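Local atomic coordinates of abietadiene synthase, chloroplastic (Abies grandis, PDB entry 3S9V), a protein that is a largely helical chloroplast enzyme of the terpene synthase family, with an N-terminal terpene synthase domain and a metal-binding terpene synthase domain. Residues Thr344-Asn349 / Glu380-Glu385; Leu367-Cys372 / Leu388-Tyr393. All coordinates share one frame; numbering follows the deposited sequence.

Contact 1 (Thr344-Asn349 / Glu380-Glu385); sequences TFRDEN and ETIMEE
The loop 344-349 passes the first turn of helix 381-397 with the backbones well apart: the nearest CA atoms, those of Arg346 and Ile382, are 8.5 Å from each other, and side chains alone span the gap. This is a loop-to-helix salt bridge within the mainly helical N-terminal terpene synthase domain. Glu380 holds the N-cap position of the helix, and the backbone N of Glu385 bonds to the carbonyl O of Thr381, closing the first turn. On the loop side, OD1 of Asp347 accepts from the backbone N of Asn349 in an Asx turn, and it also takes the backbone N of Glu351.

Arg346 reaches across to Ile382 and Glu385. Its CG stands anti to the backbone N (chi1 178°) and the chain runs on extended to NE, which carries the guanidinium to the helix. On the way its CD passes CD1 of Ile382 at 3.5 Å, the two side chains sliding by in opposite directions. The isoleucine is buried, and both it and Arg346 pack on Phe352, so the methylenes of the arginine lie by hydrophobic groups while its charged end continues to the carboxylate.

Glu385 meets that end crosswise, its long axis nearly perpendicular to that of the arginine, yet the guanidinium and carboxylate planes are only 11° apart. The grip is side-on and bidentate, with one nitrogen for each oxygen, which should restrict rotation of both groups. The planes are nevertheless offset, and neither bond is straight. NH2 of Arg346 donates to OE2 of Glu385 at 2.9 Å (143° at the hydrogen), on its syn side but tilted out of the carboxylate plane, whereas NE of Arg346 approaches OE1 of Glu385 from above that plane at 2.6 Å.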
loop_
_atom_site.group_PDB
_atom_site.type_symbol
_atom_site.label_atom_id
_atom_site.label_comp_id
_atom_site.label_asym_id
_atom_site.label_seq_id
_atom_site.Cartn_x
_atom_site.Cartn_y
_atom_site.Cartn_z
ATOM N N THR A 344 -15.864 6.547 -11.941
ATOM C CA THR A 344 -17.136 6.059 -11.423
ATOM C C THR A 344 -17.450 6.588 -10.017
ATOM O O THR A 344 -18.618 6.668 -9.624
ATOM C CB THR A 344 -17.130 4.510 -11.359
ATOM O OG1 THR A 344 -17.047 3.977 -12.684
ATOM C CG2 THR A 344 -18.382 3.986 -10.679
ATOM N N PHE A 345 -16.411 6.952 -9.265
ATOM C CA PHE A 345 -16.595 7.414 -7.894
ATOM C C PHE A 345 -16.438 8.916 -7.644
ATOM O O PHE A 345 -16.545 9.384 -6.507
ATOM C CB PHE A 345 -15.654 6.624 -6.988
ATOM C CG PHE A 345 -15.767 5.132 -7.170
ATOM C CD1 PHE A 345 -14.947 4.463 -8.074
ATOM C CD2 PHE A 345 -16.740 4.403 -6.485
ATOM C CE1 PHE A 345 -15.097 3.096 -8.295
ATOM C CE2 PHE A 345 -16.894 3.039 -6.701
ATOM C CZ PHE A 345 -16.072 2.386 -7.607
ATOM N N ARG A 346 -16.203 9.663 -8.714
ATOM C CA ARG A 346 -16.020 11.101 -8.634
ATOM C C ARG A 346 -17.341 11.852 -8.827
ATOM O O ARG A 346 -18.106 11.534 -9.739
ATOM C CB ARG A 346 -15.021 11.528 -9.711
ATOM C CG ARG A 346 -14.753 13.009 -9.787
ATOM C CD ARG A 346 -13.918 13.324 -11.012
ATOM N NE ARG A 346 -13.475 14.713 -11.031
ATOM C CZ ARG A 346 -14.208 15.733 -11.463
ATOM N NH1 ARG A 346 -15.435 15.528 -11.927
ATOM N NH2 ARG A 346 -13.711 16.963 -11.423
ATOM N N ASP A 347 -17.613 12.833 -7.967
ATOM C CA ASP A 347 -18.836 13.629 -8.090
ATOM C C ASP A 347 -18.526 14.864 -8.932
ATOM O O ASP A 347 -17.364 15.136 -9.240
ATOM C CB ASP A 347 -19.384 14.052 -6.711
ATOM C CG ASP A 347 -18.542 15.141 -6.026
ATOM O OD1 ASP A 347 -17.590 15.678 -6.631
ATOM O OD2 ASP A 347 -18.847 15.470 -4.857
ATOM N N GLU A 348 -19.561 15.612 -9.295
ATOM C CA GLU A 348 -19.395 16.814 -10.112
ATOM C C GLU A 348 -18.424 17.843 -9.536
ATOM O O GLU A 348 -18.004 18.756 -10.242
ATOM C CB GLU A 348 -20.750 17.490 -10.330
ATOM C CG GLU A 348 -21.860 16.553 -10.782
ATOM C CD GLU A 348 -21.529 15.824 -12.074
ATOM O OE1 GLU A 348 -21.245 16.501 -13.087
ATOM O OE2 GLU A 348 -21.557 14.572 -12.074
ATOM N N ASN A 349 -18.058 17.701 -8.266
ATOM C CA ASN A 349 -17.164 18.666 -7.633
ATOM C C ASN A 349 -15.751 18.182 -7.347
ATOM O O ASN A 349 -14.956 18.908 -6.750
ATOM C CB ASN A 349 -17.786 19.169 -6.331
ATOM C CG ASN A 349 -19.114 19.866 -6.551
ATOM O OD1 ASN A 349 -19.183 20.902 -7.214
ATOM N ND2 ASN A 349 -20.179 19.299 -5.996
ATOM N N GLU A 380 -2.934 11.867 -16.242
ATOM C CA GLU A 380 -4.054 11.229 -15.564
ATOM C C GLU A 380 -4.641 12.184 -14.531
ATOM O O GLU A 380 -4.409 12.048 -13.325
ATOM C CB GLU A 380 -3.606 9.921 -14.914
ATOM C CG GLU A 380 -3.030 8.942 -15.929
ATOM C CD GLU A 380 -2.843 7.536 -15.385
ATOM O OE1 GLU A 380 -2.294 7.387 -14.276
ATOM O OE2 GLU A 380 -3.239 6.579 -16.081
ATOM N N THR A 381 -5.396 13.159 -15.029
ATOM C CA THR A 381 -6.033 14.178 -14.194
ATOM C C THR A 381 -6.830 13.597 -13.019
ATOM O O THR A 381 -6.799 14.136 -11.915
ATOM C CB THR A 381 -6.973 15.062 -15.043
ATOM O OG1 THR A 381 -6.206 15.749 -16.037
ATOM C CG2 THR A 381 -7.689 16.078 -14.178
ATOM N N ILE A 382 -7.540 12.499 -13.254
ATOM C CA ILE A 382 -8.342 11.881 -12.202
ATOM C C ILE A 382 -7.498 11.483 -10.984
ATOM O O ILE A 382 -7.943 11.630 -9.855
ATOM C CB ILE A 382 -9.087 10.627 -12.732
ATOM C CG1 ILE A 382 -10.109 10.147 -11.701
ATOM C CG2 ILE A 382 -8.100 9.517 -13.039
ATOM C CD1 ILE A 382 -11.262 11.103 -11.503
ATOM N N MET A 383 -6.285 10.988 -11.220
ATOM C CA MET A 383 -5.402 10.571 -10.132
ATOM C C MET A 383 -4.958 11.768 -9.304
ATOM O O MET A 383 -4.777 11.658 -8.097
ATOM C CB MET A 383 -4.171 9.834 -10.689
ATOM C CG MET A 383 -4.486 8.498 -11.374
ATOM S SD MET A 383 -4.994 7.159 -10.247
ATOM C CE MET A 383 -3.474 6.254 -10.116
ATOM N N GLU A 384 -4.774 12.909 -9.960
ATOM C CA GLU A 384 -4.371 14.135 -9.275
ATOM C C GLU A 384 -5.529 14.585 -8.386
ATOM O O GLU A 384 -5.332 14.968 -7.234
ATOM C CB GLU A 384 -4.060 15.225 -10.296
ATOM C CG GLU A 384 -3.415 16.476 -9.726
ATOM C CD GLU A 384 -3.286 17.579 -10.775
ATOM O OE1 GLU A 384 -2.850 17.278 -11.915
ATOM O OE2 GLU A 384 -3.617 18.745 -10.456
ATOM N N GLU A 385 -6.743 14.536 -8.927
ATOM C CA GLU A 385 -7.925 14.924 -8.156
ATOM C C GLU A 385 -8.109 13.976 -6.966
ATOM O O GLU A 385 -8.482 14.413 -5.883
ATOM C CB GLU A 385 -9.183 14.884 -9.029
ATOM C CG GLU A 385 -9.077 15.672 -10.324
ATOM C CD GLU A 385 -10.379 15.686 -11.115
ATOM O OE1 GLU A 385 -10.921 14.598 -11.420
ATOM O OE2 GLU A 385 -10.859 16.792 -11.438
#

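Contact 2 (Leu367-Cys372 / Leu388-Tyr393)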
loop_
_atom_site.group_PDB
_atom_site.type_symbol
_atom_site.label_atom_id
_atom_site.label_comp_id
_atom_site.label_asym_id
_atom_site.label_seq_id
_atom_site.Cartn_x
_atom_site.Cartn_y
_atom_site.Cartn_z
ATOM N N LEU A 367 -7.839 6.092 2.379
ATOM C CA LEU A 367 -6.424 5.771 2.488
ATOM C C LEU A 367 -5.943 4.921 1.310
ATOM O O LEU A 367 -4.909 5.219 0.710
ATOM C CB LEU A 367 -6.117 5.038 3.797
ATOM C CG LEU A 367 -4.678 4.504 3.859
ATOM C CD1 LEU A 367 -3.699 5.648 3.637
ATOM C CD2 LEU A 367 -4.416 3.832 5.199
ATOM N N ASN A 368 -6.676 3.863 0.978
ATOM C CA ASN A 368 -6.259 3.030 -0.146
ATOM C C ASN A 368 -6.338 3.802 -1.459
ATOM O O ASN A 368 -5.558 3.559 -2.385
ATOM C CB ASN A 368 -7.095 1.748 -0.208
ATOM C CG ASN A 368 -6.784 0.806 0.945
ATOM O OD1 ASN A 368 -5.617 0.589 1.277
ATOM N ND2 ASN A 368 -7.822 0.241 1.557
ATOM N N VAL A 369 -7.271 4.748 -1.529
ATOM C CA VAL A 369 -7.419 5.576 -2.713
ATOM C C VAL A 369 -6.206 6.504 -2.786
ATOM O O VAL A 369 -5.681 6.764 -3.867
ATOM C CB VAL A 369 -8.721 6.431 -2.658
ATOM C CG1 VAL A 369 -8.715 7.477 -3.765
ATOM C CG2 VAL A 369 -9.943 5.537 -2.805
ATOM N N ASN A 370 -5.753 6.996 -1.637
ATOM C CA ASN A 370 -4.595 7.896 -1.599
ATOM C C ASN A 370 -3.316 7.194 -2.056
ATOM O O ASN A 370 -2.533 7.749 -2.828
ATOM C CB ASN A 370 -4.402 8.480 -0.190
ATOM C CG ASN A 370 -3.155 9.352 -0.083
ATOM O OD1 ASN A 370 -2.052 8.858 0.132
ATOM N ND2 ASN A 370 -3.332 10.656 -0.250
ATOM N N ARG A 371 -3.104 5.975 -1.577
ATOM C CA ARG A 371 -1.932 5.201 -1.971
ATOM C C ARG A 371 -1.952 5.016 -3.490
ATOM O O ARG A 371 -0.931 5.162 -4.162
ATOM C CB ARG A 371 -1.937 3.831 -1.278
ATOM C CG ARG A 371 -1.754 3.900 0.235
ATOM C CD ARG A 371 -2.067 2.562 0.881
ATOM N NE ARG A 371 -1.077 1.553 0.526
ATOM C CZ ARG A 371 -1.303 0.245 0.520
ATOM N NH1 ARG A 371 -2.496 -0.239 0.850
ATOM N NH2 ARG A 371 -0.329 -0.582 0.172
ATOM N N CYS A 372 -3.130 4.710 -4.020
ATOM C CA CYS A 372 -3.304 4.507 -5.451
ATOM C C CYS A 372 -3.036 5.773 -6.281
ATOM O O CYS A 372 -2.375 5.716 -7.316
ATOM C CB CYS A 372 -4.727 3.988 -5.723
ATOM S SG CYS A 372 -5.203 3.895 -7.476
ATOM N N LEU A 388 -5.652 14.924 -4.240
ATOM C CA LEU A 388 -6.068 16.119 -3.505
ATOM C C LEU A 388 -7.215 15.863 -2.525
ATOM O O LEU A 388 -7.131 16.249 -1.362
ATOM C CB LEU A 388 -6.455 17.232 -4.482
ATOM C CG LEU A 388 -5.315 17.730 -5.374
ATOM C CD1 LEU A 388 -5.841 18.771 -6.347
ATOM C CD2 LEU A 388 -4.202 18.312 -4.509
ATOM N N CYS A 389 -8.276 15.215 -2.999
ATOM C CA CYS A 389 -9.440 14.909 -2.165
ATOM C C CYS A 389 -9.065 14.044 -0.968
ATOM O O CYS A 389 -9.422 14.359 0.159
ATOM C CB CYS A 389 -10.520 14.189 -2.989
ATOM S SG CYS A 389 -11.846 13.393 -2.017
ATOM N N THR A 390 -8.345 12.957 -1.218
ATOM C CA THR A 390 -7.951 12.064 -0.139
ATOM C C THR A 390 -7.032 12.746 0.868
ATOM O O THR A 390 -7.147 12.508 2.067
ATOM C CB THR A 390 -7.278 10.761 -0.671
ATOM O OG1 THR A 390 -6.142 11.079 -1.488
ATOM C CG2 THR A 390 -8.279 9.941 -1.468
ATOM N N GLU A 391 -6.131 13.599 0.392
ATOM C CA GLU A 391 -5.234 14.297 1.304
ATOM C C GLU A 391 -6.007 15.196 2.260
ATOM O O GLU A 391 -5.786 15.153 3.470
ATOM C CB GLU A 391 -4.205 15.133 0.539
ATOM C CG GLU A 391 -2.888 14.412 0.306
ATOM C CD GLU A 391 -1.781 15.348 -0.152
ATOM O OE1 GLU A 391 -1.842 15.830 -1.304
ATOM O OE2 GLU A 391 -0.853 15.608 0.649
ATOM N N ARG A 392 -6.914 16.008 1.725
ATOM C CA ARG A 392 -7.697 16.895 2.581
ATOM C C ARG A 392 -8.552 16.100 3.560
ATOM O O ARG A 392 -8.709 16.482 4.722
ATOM C CB ARG A 392 -8.577 17.823 1.735
ATOM C CG ARG A 392 -7.789 18.953 1.084
ATOM C CD ARG A 392 -8.662 19.955 0.336
ATOM N NE ARG A 392 -9.117 19.471 -0.966
ATOM C CZ ARG A 392 -10.141 18.642 -1.148
ATOM N NH1 ARG A 392 -10.829 18.197 -0.103
ATOM N NH2 ARG A 392 -10.475 18.261 -2.376
ATOM N N TYR A 393 -9.086 14.978 3.100
ATOM C CA TYR A 393 -9.923 14.157 3.954
ATOM C C TYR A 393 -9.141 13.390 5.025
ATOM O O TYR A 393 -9.593 13.285 6.164
ATOM C CB TYR A 393 -10.732 13.183 3.100
ATOM C CG TYR A 393 -11.569 12.222 3.904
ATOM C CD1 TYR A 393 -10.996 11.091 4.489
ATOM C CD2 TYR A 393 -12.933 12.447 4.092
ATOM C CE1 TYR A 393 -11.755 10.207 5.238
ATOM C CE2 TYR A 393 -13.706 11.566 4.845
ATOM C CZ TYR A 393 -13.110 10.449 5.413
ATOM O OH TYR A 393 -13.865 9.568 6.149
#
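Asn370 and Thr390 face each other where helices 363-373 and 381-397 pack within the helical N-terminal terpene synthase region, their side chains crossing at a slant and their CA atoms 5.5 Å apart. The local axes approach to 8.9 Å with 135° between their directions, nearer antiparallel than parallel. The amide of Asn370 is turned so that ND2 donates to OG1 of Thr390 at 3.1 Å, with the acceptor close to the amide plane and an N-H...O angle of 153°. Thr390 presents its two branches to different neighbours. With chi1 at 57°, OG1 sits between the backbone N and carbonyl carbon, facing the asparagine, while CG2 turns to Val369. There CG1 of Val369 lies 3.4 Å from CG2 of Thr390, a tight carbon contact; Val369 also touches Ile320 of helix 320-332. CG of Glu391 touches ND2 of Asn370 at 3.8 Å.

OG1 of Thr390 bonds chiefly to the carbonyl of Ala386, one turn earlier, with that of Lys387 also close enough to share in it. The hydroxyl thus serves its own helix and the neighbouring one together, so this largely buried helix-helix junction combines close methyl packing with an uncharged polar link.

Both contacts draw on helix 381-397, contact 1 at its N-terminal turn and contact 2 farther along, with centres about 11 Å apart. Contact 1 brings a loop to the helix start in a partly buried place; contact 2 joins two helices in a more buried setting, its centre about 12 Å from the centre of the chain against 20 Å. The chemistry differs with the setting: a charged pair bridges the wider separation, whereas short side chains with neutral polar and methyl groups mediate the closer packing. Their segments alternate along the chain, and Met383 CE lies 3.1 Å from the carbonyl O of Cys372, bringing the two contacts together within the N-terminal terpene synthase domain.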